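Local coordinates for DNA repair protein PprA (Deinococcus deserti, PDB 6MC8) that binds DNA and takes part in DNA damage repair, with links to genome segregation and filament formation, at residues A[202-207]-A[301-306]. The protein carries 2 engineered substitutions. Numbering follows the deposited sequence.
Sequences TALAKA and AVLSGG. Engineered in segment 202-207: Lys206 (natural residue Asp).
Helix 200-213 and the last turn of helix 274-304 come closest at Ala207 and Leu303, whose CA atoms lie 7.9 Å apart. This is helix-against-helix packing at the edge of a small, leucine-rich helical core, and Leu303 alone carries the contact for its segment. Its CB points toward the other helix; with CG anti to its own carbonyl carbon (chi1 -63°) and CD1 extended beyond it (chi2 177°), CD1 is the methyl that reaches the other helix. That methyl rests against the turn of backbone between Leu204 and Ala207, residues three apart on the same face of the helix. It meets Leu204 CD2 at 4.2 Å. The short side chain of Ala207, pointing toward Leu303, brings its CB to the same methyl, also at 4.2 Å. The CB of Leu204 leaves its helix roughly alongside the interface, but its end swings nearer, and the two leucine side chains meet at a slant, through one methyl of each.

The contact is purely apolar between side chains, and all three residues are buried. Leu234 of helix 218-237 and Leu249 of helix 245-250 each touch both Leu204 and Leu303, closing the same core from other helices, while Leu299, one turn earlier in helix 274-304, touches both Leu204 and Ala207. Just beyond the contact the long helix ends: the carbonyl oxygens of Leu303 and Gly306 both accept hydrogen bonds from the guanidinium group of Arg241, from NH1 and NH2 respectively, which links the helix end to the loop that follows. The closest approach of all is to the main chain, where Leu303 CD1 lies 4.0 Å from the carbonyl O of Leu204.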
loop_
_atom_site.group_PDB
_atom_site.type_symbol
_atom_site.label_atom_id
_atom_site.label_comp_id
_atom_site.label_asym_id
_atom_site.label_seq_id
_atom_site.Cartn_x
_atom_site.Cartn_y
_atom_site.Cartn_z
ATOM N N THR A 202 19.043 13.566 29.706
ATOM C CA THR A 202 18.723 14.900 29.208
ATOM C C THR A 202 17.560 15.509 29.978
ATOM O O THR A 202 17.594 16.691 30.342
ATOM C CB THR A 202 18.399 14.827 27.712
ATOM O OG1 THR A 202 19.546 14.363 26.997
ATOM C CG2 THR A 202 17.983 16.174 27.157
ATOM N N ALA A 203 16.540 14.699 30.268
ATOM C CA ALA A 203 15.349 15.200 30.942
ATOM C C ALA A 203 15.620 15.500 32.410
ATOM O O ALA A 203 15.054 16.445 32.967
ATOM C CB ALA A 203 14.211 14.196 30.795
ATOM N N LEU A 204 16.484 14.712 33.050
ATOM C CA LEU A 204 16.843 14.992 34.435
ATOM C C LEU A 204 17.786 16.181 34.538
ATOM O O LEU A 204 17.800 16.875 35.558
ATOM C CB LEU A 204 17.458 13.751 35.083
ATOM C CG LEU A 204 16.470 12.644 35.454
ATOM C CD1 LEU A 204 17.181 11.369 35.839
ATOM C CD2 LEU A 204 15.602 13.117 36.595
ATOM N N ALA A 205 18.575 16.437 33.490
ATOM C CA ALA A 205 19.485 17.578 33.510
ATOM C C ALA A 205 18.729 18.891 33.382
ATOM O O ALA A 205 19.128 19.902 33.969
ATOM C CB ALA A 205 20.523 17.451 32.397
ATOM N N LYS A 206 17.638 18.899 32.617
ATOM C CA LYS A 206 16.811 20.097 32.527
ATOM C C LYS A 206 16.047 20.332 33.821
ATOM O O LYS A 206 15.817 21.481 34.214
ATOM C CB LYS A 206 15.848 19.988 31.346
ATOM C CG LYS A 206 16.511 20.063 29.992
ATOM C CD LYS A 206 15.506 19.841 28.885
ATOM C CE LYS A 206 14.561 21.019 28.768
ATOM N NZ LYS A 206 13.608 20.884 27.640
ATOM N N ALA A 207 15.647 19.255 34.497
ATOM C CA ALA A 207 14.993 19.391 35.791
ATOM C C ALA A 207 15.980 19.812 36.867
ATOM O O ALA A 207 15.613 20.516 37.813
ATOM C CB ALA A 207 14.322 18.079 36.177
ATOM N N ALA A 301 10.303 17.976 40.930
ATOM C CA ALA A 301 9.670 17.721 42.217
ATOM C C ALA A 301 10.235 16.464 42.870
ATOM O O ALA A 301 10.284 16.364 44.100
ATOM C CB ALA A 301 8.159 17.607 42.037
ATOM N N VAL A 302 10.664 15.497 42.061
ATOM C CA VAL A 302 11.288 14.288 42.588
ATOM C C VAL A 302 12.698 14.590 43.084
ATOM O O VAL A 302 13.137 14.067 44.115
ATOM C CB VAL A 302 11.261 13.183 41.511
ATOM C CG1 VAL A 302 12.078 11.981 41.909
ATOM C CG2 VAL A 302 9.839 12.739 41.262
ATOM N N LEU A 303 13.415 15.468 42.386
ATOM C CA LEU A 303 14.780 15.780 42.785
ATOM C C LEU A 303 14.821 16.711 43.989
ATOM O O LEU A 303 15.810 16.724 44.726
ATOM C CB LEU A 303 15.541 16.393 41.614
ATOM C CG LEU A 303 15.718 15.481 40.401
ATOM C CD1 LEU A 303 16.431 16.200 39.270
ATOM C CD2 LEU A 303 16.417 14.194 40.783
ATOM N N SER A 304 13.765 17.486 44.208
ATOM C CA SER A 304 13.743 18.417 45.324
ATOM C C SER A 304 13.037 17.832 46.542
ATOM O O SER A 304 13.590 17.842 47.644
ATOM C CB SER A 304 13.073 19.724 44.898
ATOM O OG SER A 304 13.027 20.647 45.969
ATOM N N GLY A 305 11.828 17.314 46.360
ATOM C CA GLY A 305 11.035 16.867 47.486
ATOM C C GLY A 305 10.951 15.367 47.661
ATOM O O GLY A 305 10.690 14.886 48.765
ATOM N N GLY A 306 11.169 14.618 46.594
ATOM C CA GLY A 306 11.017 13.179 46.611
ATOM C C GLY A 306 12.288 12.445 46.968
ATOM O O GLY A 306 13.144 12.962 47.692
#